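Local atomic coordinates of CopN (Chlamydia pneumoniae, PDB entry 4NRH), a protein that acts as a type III secretion gatekeeper that, in complex with its chaperone Scc3, probably directs the secretion of translocator proteins. Residues A[140-145]-A[187-192]; A[192-197]-A[277-282]; A[197-202]-A[232-237]. All blocks are in the same frame, centred on the assembly; numbering follows the deposited sequence.

In the fold
All three contacts share the long helix 179-215 and follow one another along it: interaction 1 uses 187-192, interaction 2 uses 192-197 and interaction 3 uses 197-202, with Leu192 and Thr197 as the common residues. Centres of interactions 1 and 2 lie about 10 Å apart, those of 2 and 3 about 9 Å, and those of 1 and 3 about 14 Å. The helix thus ties helix 139-149, on the HrpJ-like side, to the loop 277-282 and to helix 226-237 of the third helical domain. Along the chain, interaction 1 closes first, and interaction 3 is nested within the loop closed by interaction 2, whose residues also meet the chaperone.

Interaction 1 of 3, residues A[140-145]-A[187-192]; sequences DQLLSM and TETRNL
Leu142 and Leu143 on helix 139-149 pack against Leu192 and Thr189 on the long helix 179-215, a helix-helix crossing in an all-helical fold. The short axes come within 9.2 Å and cross at -59°; the close packing is confined to a few side chains. Its centre is Leu192, where CG anti to the backbone N (chi1 174°) is carried toward helix 139-149 and one methyl goes to each of the two leucines. CD2 meets Leu142 CB at 3.8 Å, while CD1 sits 3.9 Å from Leu143 CA, close against the backbone itself. Leu143 takes the smaller share, and its side chain crosses that of Leu192 at a slant. Leu146, one turn further on, adds to the cover over Leu192, and Val132 of helix 122-133 backs Leu142.

The outward side of helix 139-149 is open to solvent. Glu188 is partly exposed at the margin, where Leu142 CD1 comes near its backbone; its OE1 makes a weak hydrogen bond to Cys139 N, at the start of helix 139-149. On the inner side Thr189 is buried, against Met163 and Met166 of helix 152-172. Its hydroxyl is bonded to Leu185 O, a turn earlier on its own helix. Leu142 crosses Thr189 at about a right angle, and its CD1 ends 3.6 Å from Thr189 OG1.

Interaction 2 of 3, residues A[192-197]-A[277-282]; sequences LQAVLT and SSRLFS
Ala194 and Ser277 bring the loop between helices 259-272 and 284-301 against helix 179-215, their CA atoms only 5.3 Å apart. The small side chain of Ala194 makes this possible. Its methyl, CB, touches Ser277 OG at 3.6 Å and Arg279 CB at 3.8 Å, so two loop residues settle on one helix position. From a different direction Leu280 reaches in: its CD2 lies 3.5 Å from Ala194 O and also meets the Ala194 methyl, with Val195 CG2 at the margin, 4.2 Å from Leu280 CD2. Leu280 is the greasy part of the contact, laid over the peptide that links Ala194 to Val195.

One polar bond crosses the interface. Ser277 N donates to Thr197 OG1 over 3.3 Å, and the N-H points almost straight at the oxygen, at 168°. A chi1 of 65° puts OG1 between the backbone N and the carbonyl carbon of its own residue, a rotation that turns it both toward Ser277 N and back to Ala194 O. It donates to the latter, though that bond is modelled so short that its length is doubtful.

Further out, Arg279 runs extended from CG to NE, back toward the N-terminal side of the helix, and its NE bonds Asn191 OD1. Asp29 of the chaperone chain (SycD, Scc3 in this complex) forms a salt bridge with Arg279 NH2, while Glu23 of the same chain hydrogen-bonds Ser277 OG. The loop is therefore held between helix 179-215 and the chaperone.

Its own shape is fixed locally: Ser277 OG accepts from Arg279 N at 3.1 Å, two residues on, and the 3-10 segment 278-280 begins there. This is an ST turn leading into a 3-10 turn.

Interaction 3 of 3, residues A[197-202]-A[232-237]; sequences TSYDYF and SYHKII
The helices carrying Ser198 and Tyr233 are inclined to each other, with 134° between their N-to-C directions, and their short axes approach no closer than 11.2 Å. Aromatic side chains do most of the bridging. Tyr233 CG lies anti to the backbone N (chi1 -179°), which carries the ring across to Phe202. The two form an offset edge-to-face pair, planes at 77°: the Phe202 edge, CE2 and CZ, comes over one face of Tyr233, with Phe202 CE2 3.5 Å from Tyr233 CD2. The opposite face is covered by Ile237 CD1, and Ser198 OG lies in the ring plane at its edge, 3.5 Å from Tyr233 CE2.

Ser198 OG also meets the edge of the His234 ring, near its plane, 3.1 Å from His234 NE2, in a hydrogen bond either group could donate. Ser198 CB is nearly as close to NE2, so the hydroxyl comes alongside. Tyr199 brings CE1 to 3.5 Å from His234 CE1, the two rings set obliquely.

Around this cluster, Tyr233 OH hydrogen-bonds Thr276 OG1 in the loop that follows helix 259-272, and Ala272 touches the Tyr233 side chain. Val229 and Ala230, a turn earlier on helix 226-237, close round Phe202, while the ring of Tyr199 meets that of Tyr152 from helix 152-172.

Interaction 1 of 3, residues A[140-145]-A[187-192]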
ATOM      1  N   ASP A 140      12.016  -3.285  -4.254  1.00 29.74           N
ATOM      2  CA  ASP A 140      13.009  -4.348  -4.155  1.00 40.14           C
ATOM      3  C   ASP A 140      14.300  -3.880  -3.488  1.00 48.47           C
ATOM      4  O   ASP A 140      14.871  -4.592  -2.659  1.00 50.74           O
ATOM      5  CB  ASP A 140      13.316  -4.914  -5.541  1.00 39.63           C
ATOM      6  CG  ASP A 140      12.141  -5.663  -6.135  1.00 58.01           C
ATOM      7  OD1 ASP A 140      11.268  -6.111  -5.362  1.00 59.45           O
ATOM      8  OD2 ASP A 140      12.087  -5.803  -7.375  1.00 65.92           O
ATOM      9  N   GLN A 141      14.760  -2.688  -3.854  1.00 41.13           N
ATOM     10  CA  GLN A 141      15.970  -2.122  -3.267  1.00 41.40           C
ATOM     11  C   GLN A 141      15.782  -1.878  -1.773  1.00 40.17           C
ATOM     12  O   GLN A 141      16.699  -2.097  -0.981  1.00 35.08           O
ATOM     13  CB  GLN A 141      16.362  -0.823  -3.975  1.00 30.15           C
ATOM     14  CG  GLN A 141      16.809  -1.023  -5.415  1.00 34.70           C
ATOM     15  CD  GLN A 141      17.008   0.286  -6.154  1.00 49.04           C
ATOM     16  OE1 GLN A 141      16.456   1.318  -5.774  1.00 48.27           O
ATOM     17  NE2 GLN A 141      17.801   0.250  -7.218  1.00 59.16           N
ATOM     18  N   LEU A 142      14.595  -1.415  -1.396  1.00 41.04           N
ATOM     19  CA  LEU A 142      14.254  -1.246   0.012  1.00 38.71           C
ATOM     20  C   LEU A 142      14.268  -2.587   0.740  1.00 42.02           C
ATOM     21  O   LEU A 142      14.735  -2.681   1.874  1.00 39.31           O
ATOM     22  CB  LEU A 142      12.884  -0.579   0.163  1.00 40.14           C
ATOM     23  CG  LEU A 142      12.788   0.893  -0.243  1.00 42.55           C
ATOM     24  CD1 LEU A 142      11.367   1.407  -0.073  1.00 35.28           C
ATOM     25  CD2 LEU A 142      13.765   1.734   0.564  1.00 37.99           C
ATOM     26  N   LEU A 143      13.756  -3.623   0.080  1.00 40.76           N
ATOM     27  CA  LEU A 143      13.714  -4.959   0.664  1.00 37.50           C
ATOM     28  C   LEU A 143      15.114  -5.510   0.911  1.00 38.72           C
ATOM     29  O   LEU A 143      15.424  -5.962   2.014  1.00 31.29           O
ATOM     30  CB  LEU A 143      12.932  -5.917  -0.237  1.00 32.18           C
ATOM     31  CG  LEU A 143      12.836  -7.357   0.273  1.00 34.88           C
ATOM     32  CD1 LEU A 143      12.029  -7.420   1.562  1.00 38.23           C
ATOM     33  CD2 LEU A 143      12.239  -8.272  -0.786  1.00 40.13           C
ATOM     34  N   SER A 144      15.953  -5.469  -0.121  1.00 35.38           N
ATOM     35  CA  SER A 144      17.335  -5.928  -0.021  1.00 41.95           C
ATOM     36  C   SER A 144      18.083  -5.178   1.075  1.00 46.89           C
ATOM     37  O   SER A 144      18.909  -5.752   1.786  1.00 58.23           O
ATOM     38  CB  SER A 144      18.057  -5.758  -1.358  1.00 43.83           C
ATOM     39  OG  SER A 144      17.329  -6.365  -2.410  1.00 58.44           O
ATOM     40  N   MET A 145      17.789  -3.888   1.195  1.00 42.79           N
ATOM     41  CA  MET A 145      18.406  -3.039   2.206  1.00 45.42           C
ATOM     42  C   MET A 145      18.054  -3.511   3.614  1.00 52.85           C
ATOM     43  O   MET A 145      18.926  -3.643   4.472  1.00 55.07           O
ATOM     44  CB  MET A 145      17.976  -1.584   2.007  1.00 44.77           C
ATOM     45  CG  MET A 145      18.697  -0.588   2.895  1.00 45.07           C
ATOM     46  SD  MET A 145      18.119   1.098   2.626  1.00 93.21           S
ATOM     47  CE  MET A 145      18.238   1.211   0.843  1.00 27.47           C
ATOM     48  N   THR A 187       5.207   5.599  -1.968  1.00 37.88           N
ATOM     49  CA  THR A 187       4.561   4.591  -2.801  1.00 31.88           C
ATOM     50  C   THR A 187       5.353   3.285  -2.788  1.00 33.14           C
ATOM     51  O   THR A 187       4.785   2.206  -2.615  1.00 33.27           O
ATOM     52  CB  THR A 187       4.404   5.078  -4.258  1.00 34.53           C
ATOM     53  OG1 THR A 187       3.524   6.209  -4.296  1.00 37.37           O
ATOM     54  CG2 THR A 187       3.832   3.972  -5.135  1.00 28.52           C
ATOM     55  N   GLU A 188       6.665   3.394  -2.969  1.00 41.41           N
ATOM     56  CA  GLU A 188       7.549   2.233  -2.956  1.00 33.66           C
ATOM     57  C   GLU A 188       7.580   1.557  -1.590  1.00 41.26           C
ATOM     58  O   GLU A 188       7.659   0.332  -1.497  1.00 33.58           O
ATOM     59  CB  GLU A 188       8.969   2.632  -3.373  1.00 31.36           C
ATOM     60  CG  GLU A 188       9.102   3.067  -4.828  1.00 45.22           C
ATOM     61  CD  GLU A 188       8.655   1.997  -5.812  1.00 52.75           C
ATOM     62  OE1 GLU A 188       8.767   0.795  -5.488  1.00 54.57           O
ATOM     63  OE2 GLU A 188       8.190   2.360  -6.913  1.00 57.82           O
ATOM     64  N   THR A 189       7.516   2.359  -0.531  1.00 25.61           N
ATOM     65  CA  THR A 189       7.538   1.828   0.825  1.00 37.51           C
ATOM     66  C   THR A 189       6.220   1.122   1.144  1.00 34.60           C
ATOM     67  O   THR A 189       6.201   0.114   1.852  1.00 39.43           O
ATOM     68  CB  THR A 189       7.801   2.939   1.863  1.00 39.01           C
ATOM     69  OG1 THR A 189       9.032   3.602   1.552  1.00 39.07           O
ATOM     70  CG2 THR A 189       7.887   2.357   3.267  1.00 38.14           C
ATOM     71  N   ARG A 190       5.120   1.650   0.613  1.00 30.93           N
ATOM     72  CA  ARG A 190       3.826   0.983   0.727  1.00 36.58           C
ATOM     73  C   ARG A 190       3.859  -0.369   0.018  1.00 28.90           C
ATOM     74  O   ARG A 190       3.291  -1.347   0.501  1.00 34.65           O
ATOM     75  CB  ARG A 190       2.703   1.858   0.162  1.00 29.23           C
ATOM     76  CG  ARG A 190       2.342   3.045   1.041  1.00 30.67           C
ATOM     77  CD  ARG A 190       1.163   3.816   0.470  1.00 34.80           C
ATOM     78  NE  ARG A 190       0.689   4.845   1.392  1.00 39.12           N
ATOM     79  CZ  ARG A 190       0.857   6.151   1.205  1.00 43.59           C
ATOM     80  NH1 ARG A 190       1.486   6.593   0.125  1.00 36.44           N
ATOM     81  NH2 ARG A 190       0.393   7.014   2.100  1.00 43.36           N
ATOM     82  N   ASN A 191       4.521  -0.411  -1.134  1.00 26.15           N
ATOM     83  CA  ASN A 191       4.707  -1.660  -1.860  1.00 30.95           C
ATOM     84  C   ASN A 191       5.563  -2.638  -1.064  1.00 36.23           C
ATOM     85  O   ASN A 191       5.342  -3.847  -1.106  1.00 39.39           O
ATOM     86  CB  ASN A 191       5.341  -1.399  -3.229  1.00 35.29           C
ATOM     87  CG  ASN A 191       4.416  -0.644  -4.163  1.00 32.58           C
ATOM     88  OD1 ASN A 191       3.220  -0.515  -3.902  1.00 42.32           O
ATOM     89  ND2 ASN A 191       4.969  -0.137  -5.259  1.00 35.48           N
ATOM     90  N   LEU A 192       6.549  -2.105  -0.347  1.00 33.61           N
ATOM     91  CA  LEU A 192       7.384  -2.912   0.536  1.00 32.61           C
ATOM     92  C   LEU A 192       6.546  -3.562   1.631  1.00 31.05           C
ATOM     93  O   LEU A 192       6.706  -4.746   1.926  1.00 35.11           O
ATOM     94  CB  LEU A 192       8.497  -2.064   1.157  1.00 26.83           C
ATOM     95  CG  LEU A 192       9.351  -2.765   2.216  1.00 30.90           C
ATOM     96  CD1 LEU A 192      10.024  -4.000   1.632  1.00 36.04           C
ATOM     97  CD2 LEU A 192      10.382  -1.814   2.803  1.00 43.93           C
TER

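Interaction 2 of 3, residues A[192-197]-A[277-282]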
ATOM      1  N   LEU A 192       6.549  -2.105  -0.347  1.00 33.61           N
ATOM      2  CA  LEU A 192       7.384  -2.912   0.536  1.00 32.61           C
ATOM      3  C   LEU A 192       6.546  -3.562   1.631  1.00 31.05           C
ATOM      4  O   LEU A 192       6.706  -4.746   1.926  1.00 35.11           O
ATOM      5  CB  LEU A 192       8.497  -2.064   1.157  1.00 26.83           C
ATOM      6  CG  LEU A 192       9.351  -2.765   2.216  1.00 30.90           C
ATOM      7  CD1 LEU A 192      10.024  -4.000   1.632  1.00 36.04           C
ATOM      8  CD2 LEU A 192      10.382  -1.814   2.803  1.00 43.93           C
ATOM      9  N   GLN A 193       5.662  -2.775   2.236  1.00 29.61           N
ATOM     10  CA  GLN A 193       4.800  -3.267   3.306  1.00 34.60           C
ATOM     11  C   GLN A 193       3.877  -4.376   2.807  1.00 29.29           C
ATOM     12  O   GLN A 193       3.548  -5.300   3.547  1.00 30.23           O
ATOM     13  CB  GLN A 193       3.976  -2.124   3.900  1.00 33.37           C
ATOM     14  CG  GLN A 193       4.804  -1.077   4.627  1.00 29.51           C
ATOM     15  CD  GLN A 193       3.948  -0.071   5.371  1.00 44.39           C
ATOM     16  OE1 GLN A 193       2.947   0.418   4.848  1.00 40.50           O
ATOM     17  NE2 GLN A 193       4.336   0.238   6.604  1.00 41.11           N
ATOM     18  N   ALA A 194       3.465  -4.276   1.546  1.00 34.24           N
ATOM     19  CA  ALA A 194       2.638  -5.306   0.929  1.00 38.36           C
ATOM     20  C   ALA A 194       3.440  -6.591   0.754  1.00 40.66           C
ATOM     21  O   ALA A 194       2.962  -7.684   1.061  1.00 41.11           O
ATOM     22  CB  ALA A 194       2.096  -4.827  -0.410  1.00 27.15           C
ATOM     23  N   VAL A 195       4.663  -6.447   0.253  1.00 31.75           N
ATOM     24  CA  VAL A 195       5.579  -7.569   0.084  1.00 31.91           C
ATOM     25  C   VAL A 195       5.862  -8.269   1.415  1.00 39.49           C
ATOM     26  O   VAL A 195       5.912  -9.498   1.483  1.00 43.34           O
ATOM     27  CB  VAL A 195       6.908  -7.104  -0.555  1.00 35.63           C
ATOM     28  CG1 VAL A 195       7.972  -8.186  -0.450  1.00 37.62           C
ATOM     29  CG2 VAL A 195       6.686  -6.714  -2.008  1.00 31.17           C
ATOM     30  N   LEU A 196       6.019  -7.478   2.473  1.00 36.50           N
ATOM     31  CA  LEU A 196       6.304  -8.009   3.804  1.00 36.14           C
ATOM     32  C   LEU A 196       5.205  -8.930   4.333  1.00 33.94           C
ATOM     33  O   LEU A 196       5.482  -9.853   5.097  1.00 33.15           O
ATOM     34  CB  LEU A 196       6.531  -6.865   4.796  1.00 28.80           C
ATOM     35  CG  LEU A 196       7.865  -6.122   4.690  1.00 33.98           C
ATOM     36  CD1 LEU A 196       7.901  -4.950   5.654  1.00 37.30           C
ATOM     37  CD2 LEU A 196       9.021  -7.072   4.951  1.00 37.63           C
ATOM     38  N   THR A 197       3.963  -8.670   3.937  1.00 31.07           N
ATOM     39  CA  THR A 197       2.838  -9.496   4.371  1.00 34.92           C
ATOM     40  C   THR A 197       3.003 -10.943   3.919  1.00 32.71           C
ATOM     41  O   THR A 197       2.605 -11.870   4.625  1.00 37.87           O
ATOM     42  CB  THR A 197       1.496  -8.956   3.842  1.00 29.42           C
ATOM     43  OG1 THR A 197       1.473  -9.043   2.412  1.00 36.71           O
ATOM     44  CG2 THR A 197       1.297  -7.507   4.264  1.00 29.91           C
ATOM     45  N   SER A 277      -1.556  -9.018   1.212  1.00 38.77           N
ATOM     46  CA  SER A 277      -2.046  -7.691   0.854  1.00 39.11           C
ATOM     47  C   SER A 277      -2.599  -7.611  -0.566  1.00 42.57           C
ATOM     48  O   SER A 277      -2.026  -8.169  -1.500  1.00 35.04           O
ATOM     49  CB  SER A 277      -0.933  -6.657   1.023  1.00 38.70           C
ATOM     50  OG  SER A 277      -1.349  -5.385   0.557  1.00 33.62           O
ATOM     51  N   SER A 278      -3.723  -6.914  -0.710  1.00 38.70           N
ATOM     52  CA  SER A 278      -4.349  -6.702  -2.010  1.00 34.55           C
ATOM     53  C   SER A 278      -3.451  -5.874  -2.923  1.00 37.83           C
ATOM     54  O   SER A 278      -3.548  -5.953  -4.148  1.00 39.36           O
ATOM     55  CB  SER A 278      -5.704  -6.013  -1.843  1.00 36.06           C
ATOM     56  OG  SER A 278      -5.549  -4.660  -1.450  1.00 31.40           O
ATOM     57  N   ARG A 279      -2.578  -5.079  -2.313  1.00 40.26           N
ATOM     58  CA  ARG A 279      -1.662  -4.209  -3.044  1.00 32.89           C
ATOM     59  C   ARG A 279      -0.638  -5.005  -3.855  1.00 32.32           C
ATOM     60  O   ARG A 279      -0.041  -4.485  -4.797  1.00 33.94           O
ATOM     61  CB  ARG A 279      -0.952  -3.267  -2.069  1.00 28.72           C
ATOM     62  CG  ARG A 279      -0.259  -2.087  -2.723  1.00 32.97           C
ATOM     63  CD  ARG A 279       0.362  -1.178  -1.677  1.00 35.21           C
ATOM     64  NE  ARG A 279       1.111  -0.082  -2.282  1.00 39.64           N
ATOM     65  CZ  ARG A 279       0.575   1.080  -2.636  1.00 31.64           C
ATOM     66  NH1 ARG A 279      -0.720   1.299  -2.449  1.00 30.54           N
ATOM     67  NH2 ARG A 279       1.333   2.023  -3.179  1.00 33.20           N
ATOM     68  N   LEU A 280      -0.441  -6.266  -3.484  1.00 32.75           N
ATOM     69  CA  LEU A 280       0.470  -7.160  -4.198  1.00 34.53           C
ATOM     70  C   LEU A 280       0.077  -7.366  -5.658  1.00 42.16           C
ATOM     71  O   LEU A 280       0.919  -7.688  -6.495  1.00 42.85           O
ATOM     72  CB  LEU A 280       0.531  -8.519  -3.501  1.00 32.13           C
ATOM     73  CG  LEU A 280       1.297  -8.604  -2.185  1.00 37.96           C
ATOM     74  CD1 LEU A 280       1.270 -10.031  -1.681  1.00 34.49           C
ATOM     75  CD2 LEU A 280       2.724  -8.123  -2.372  1.00 37.06           C
ATOM     76  N   PHE A 281      -1.205  -7.181  -5.958  1.00 35.73           N
ATOM     77  CA  PHE A 281      -1.718  -7.450  -7.295  1.00 36.04           C
ATOM     78  C   PHE A 281      -2.063  -6.157  -8.031  1.00 37.09           C
ATOM     79  O   PHE A 281      -2.856  -5.348  -7.550  1.00 43.57           O
ATOM     80  CB  PHE A 281      -2.945  -8.364  -7.215  1.00 34.01           C
ATOM     81  CG  PHE A 281      -2.699  -9.637  -6.449  1.00 31.67           C
ATOM     82  CD1 PHE A 281      -2.870  -9.679  -5.075  1.00 35.90           C
ATOM     83  CD2 PHE A 281      -2.285 -10.785  -7.104  1.00 29.41           C
ATOM     84  CE1 PHE A 281      -2.639 -10.845  -4.368  1.00 44.62           C
ATOM     85  CE2 PHE A 281      -2.054 -11.954  -6.402  1.00 37.29           C
ATOM     86  CZ  PHE A 281      -2.231 -11.982  -5.032  1.00 41.62           C
ATOM     87  N   SER A 282      -1.457  -5.973  -9.199  1.00 36.18           N
ATOM     88  CA  SER A 282      -1.650  -4.762  -9.990  1.00 41.64           C
ATOM     89  C   SER A 282      -2.973  -4.763 -10.751  1.00 44.85           C
ATOM     90  O   SER A 282      -3.392  -3.731 -11.274  1.00 44.41           O
ATOM     91  CB  SER A 282      -0.490  -4.586 -10.973  1.00 37.63           C
ATOM     92  OG  SER A 282      -0.342  -5.734 -11.790  1.00 47.58           O
TER

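Interaction 3 of 3, residues A[197-202]-A[232-237]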
ATOM      1  N   THR A 197       3.963  -8.670   3.937  1.00 31.07           N
ATOM      2  CA  THR A 197       2.838  -9.496   4.371  1.00 34.92           C
ATOM      3  C   THR A 197       3.003 -10.943   3.919  1.00 32.71           C
ATOM      4  O   THR A 197       2.605 -11.870   4.625  1.00 37.87           O
ATOM      5  CB  THR A 197       1.496  -8.956   3.842  1.00 29.42           C
ATOM      6  OG1 THR A 197       1.473  -9.043   2.412  1.00 36.71           O
ATOM      7  CG2 THR A 197       1.297  -7.507   4.264  1.00 29.91           C
ATOM      8  N   SER A 198       3.588 -11.132   2.740  1.00 30.44           N
ATOM      9  CA  SER A 198       3.844 -12.469   2.219  1.00 31.33           C
ATOM     10  C   SER A 198       4.881 -13.197   3.065  1.00 28.78           C
ATOM     11  O   SER A 198       4.665 -14.334   3.479  1.00 30.60           O
ATOM     12  CB  SER A 198       4.313 -12.404   0.766  1.00 34.93           C
ATOM     13  OG  SER A 198       3.346 -11.780  -0.054  1.00 49.14           O
ATOM     14  N   TYR A 199       6.008 -12.535   3.310  1.00 31.38           N
ATOM     15  CA  TYR A 199       7.060 -13.096   4.151  1.00 37.40           C
ATOM     16  C   TYR A 199       6.520 -13.431   5.536  1.00 37.74           C
ATOM     17  O   TYR A 199       6.845 -14.472   6.101  1.00 48.78           O
ATOM     18  CB  TYR A 199       8.243 -12.132   4.260  1.00 37.40           C
ATOM     19  CG  TYR A 199       9.095 -12.066   3.011  1.00 38.94           C
ATOM     20  CD1 TYR A 199       8.778 -11.199   1.973  1.00 41.32           C
ATOM     21  CD2 TYR A 199      10.216 -12.873   2.871  1.00 40.12           C
ATOM     22  CE1 TYR A 199       9.557 -11.137   0.831  1.00 44.21           C
ATOM     23  CE2 TYR A 199      11.000 -12.817   1.735  1.00 40.97           C
ATOM     24  CZ  TYR A 199      10.667 -11.950   0.719  1.00 47.55           C
ATOM     25  OH  TYR A 199      11.448 -11.896  -0.413  1.00 50.38           O
ATOM     26  N   ASP A 200       5.691 -12.541   6.072  1.00 35.99           N
ATOM     27  CA  ASP A 200       5.061 -12.763   7.369  1.00 41.00           C
ATOM     28  C   ASP A 200       4.149 -13.984   7.323  1.00 43.30           C
ATOM     29  O   ASP A 200       4.136 -14.798   8.248  1.00 46.28           O
ATOM     30  CB  ASP A 200       4.268 -11.527   7.802  1.00 45.98           C
ATOM     31  CG  ASP A 200       3.510 -11.744   9.100  1.00 61.70           C
ATOM     32  OD1 ASP A 200       2.379 -12.274   9.051  1.00 66.57           O
ATOM     33  OD2 ASP A 200       4.045 -11.385  10.170  1.00 66.77           O
ATOM     34  N   TYR A 201       3.387 -14.102   6.241  1.00 35.53           N
ATOM     35  CA  TYR A 201       2.463 -15.215   6.072  1.00 32.33           C
ATOM     36  C   TYR A 201       3.197 -16.549   5.974  1.00 36.18           C
ATOM     37  O   TYR A 201       2.874 -17.496   6.688  1.00 35.27           O
ATOM     38  CB  TYR A 201       1.597 -15.005   4.827  1.00 34.55           C
ATOM     39  CG  TYR A 201       0.631 -16.136   4.556  1.00 41.25           C
ATOM     40  CD1 TYR A 201      -0.462 -16.352   5.384  1.00 41.10           C
ATOM     41  CD2 TYR A 201       0.813 -16.989   3.475  1.00 40.25           C
ATOM     42  CE1 TYR A 201      -1.347 -17.384   5.143  1.00 37.06           C
ATOM     43  CE2 TYR A 201      -0.069 -18.024   3.225  1.00 50.01           C
ATOM     44  CZ  TYR A 201      -1.147 -18.216   4.064  1.00 42.80           C
ATOM     45  OH  TYR A 201      -2.031 -19.242   3.827  1.00 50.11           O
ATOM     46  N   PHE A 202       4.198 -16.613   5.104  1.00 35.65           N
ATOM     47  CA  PHE A 202       4.928 -17.856   4.873  1.00 38.71           C
ATOM     48  C   PHE A 202       5.807 -18.261   6.054  1.00 44.02           C
ATOM     49  O   PHE A 202       5.983 -19.449   6.313  1.00 45.16           O
ATOM     50  CB  PHE A 202       5.769 -17.743   3.601  1.00 39.96           C
ATOM     51  CG  PHE A 202       4.949 -17.668   2.344  1.00 44.07           C
ATOM     52  CD1 PHE A 202       4.006 -18.642   2.061  1.00 42.57           C
ATOM     53  CD2 PHE A 202       5.114 -16.624   1.452  1.00 37.75           C
ATOM     54  CE1 PHE A 202       3.245 -18.578   0.909  1.00 36.06           C
ATOM     55  CE2 PHE A 202       4.358 -16.554   0.300  1.00 34.63           C
ATOM     56  CZ  PHE A 202       3.423 -17.533   0.027  1.00 34.39           C
ATOM     57  N   SER A 232       9.269 -17.401  -4.529  1.00 41.78           N
ATOM     58  CA  SER A 232       8.572 -18.144  -5.575  1.00 43.79           C
ATOM     59  C   SER A 232       7.167 -17.585  -5.761  1.00 41.22           C
ATOM     60  O   SER A 232       6.699 -17.414  -6.886  1.00 44.32           O
ATOM     61  CB  SER A 232       8.510 -19.636  -5.236  1.00 42.45           C
ATOM     62  OG  SER A 232       9.774 -20.254  -5.404  1.00 65.96           O
ATOM     63  N   TYR A 233       6.506 -17.309  -4.641  1.00 35.84           N
ATOM     64  CA  TYR A 233       5.173 -16.712  -4.629  1.00 40.86           C
ATOM     65  C   TYR A 233       5.152 -15.399  -5.406  1.00 37.07           C
ATOM     66  O   TYR A 233       4.257 -15.159  -6.217  1.00 36.25           O
ATOM     67  CB  TYR A 233       4.716 -16.492  -3.184  1.00 40.86           C
ATOM     68  CG  TYR A 233       3.332 -15.902  -3.027  1.00 36.15           C
ATOM     69  CD1 TYR A 233       2.211 -16.559  -3.520  1.00 37.59           C
ATOM     70  CD2 TYR A 233       3.144 -14.701  -2.355  1.00 41.03           C
ATOM     71  CE1 TYR A 233       0.944 -16.024  -3.366  1.00 41.50           C
ATOM     72  CE2 TYR A 233       1.884 -14.161  -2.192  1.00 40.83           C
ATOM     73  CZ  TYR A 233       0.786 -14.824  -2.700  1.00 45.31           C
ATOM     74  OH  TYR A 233      -0.469 -14.283  -2.541  1.00 44.94           O
ATOM     75  N   HIS A 234       6.146 -14.554  -5.152  1.00 41.82           N
ATOM     76  CA  HIS A 234       6.250 -13.261  -5.821  1.00 45.51           C
ATOM     77  C   HIS A 234       6.637 -13.417  -7.287  1.00 47.70           C
ATOM     78  O   HIS A 234       6.211 -12.632  -8.134  1.00 52.15           O
ATOM     79  CB  HIS A 234       7.262 -12.374  -5.098  1.00 40.58           C
ATOM     80  CG  HIS A 234       6.821 -11.954  -3.731  1.00 58.03           C
ATOM     81  ND1 HIS A 234       7.701 -11.783  -2.684  1.00 65.06           N
ATOM     82  CD2 HIS A 234       5.592 -11.669  -3.241  1.00 55.47           C
ATOM     83  CE1 HIS A 234       7.032 -11.414  -1.607  1.00 66.32           C
ATOM     84  NE2 HIS A 234       5.751 -11.335  -1.918  1.00 59.58           N
ATOM     85  N   LYS A 235       7.448 -14.429  -7.579  1.00 42.16           N
ATOM     86  CA  LYS A 235       7.823 -14.743  -8.953  1.00 46.72           C
ATOM     87  C   LYS A 235       6.591 -15.133  -9.759  1.00 52.79           C
ATOM     88  O   LYS A 235       6.433 -14.736 -10.914  1.00 59.94           O
ATOM     89  CB  LYS A 235       8.853 -15.873  -8.988  1.00 58.15           C
ATOM     90  CG  LYS A 235       9.422 -16.161 -10.368  1.00 70.30           C
ATOM     91  CD  LYS A 235      10.580 -17.143 -10.291  1.00 80.38           C
ATOM     92  CE  LYS A 235      11.068 -17.537 -11.676  1.00 92.16           C
ATOM     93  NZ  LYS A 235      12.168 -18.540 -11.610  1.00 98.85           N
ATOM     94  N   ILE A 236       5.721 -15.916  -9.132  1.00 51.86           N
ATOM     95  CA  ILE A 236       4.484 -16.361  -9.760  1.00 49.26           C
ATOM     96  C   ILE A 236       3.491 -15.206  -9.912  1.00 55.65           C
ATOM     97  O   ILE A 236       2.849 -15.066 -10.954  1.00 57.02           O
ATOM     98  CB  ILE A 236       3.845 -17.510  -8.956  1.00 40.55           C
ATOM     99  CG1 ILE A 236       4.736 -18.752  -9.014  1.00 47.85           C
ATOM    100  CG2 ILE A 236       2.476 -17.843  -9.493  1.00 48.51           C
ATOM    101  CD1 ILE A 236       4.172 -19.944  -8.274  1.00 54.91           C
ATOM    102  N   ILE A 237       3.372 -14.381  -8.874  1.00 52.67           N
ATOM    103  CA  ILE A 237       2.495 -13.214  -8.922  1.00 47.85           C
ATOM    104  C   ILE A 237       2.944 -12.228  -9.999  1.00 53.31           C
ATOM    105  O   ILE A 237       2.123 -11.665 -10.725  1.00 64.41           O
ATOM    106  CB  ILE A 237       2.445 -12.489  -7.558  1.00 52.75           C
ATOM    107  CG1 ILE A 237       1.616 -13.292  -6.557  1.00 48.15           C
ATOM    108  CG2 ILE A 237       1.857 -11.094  -7.701  1.00 65.00           C
ATOM    109  CD1 ILE A 237       1.420 -12.581  -5.238  1.00 53.53           C
TER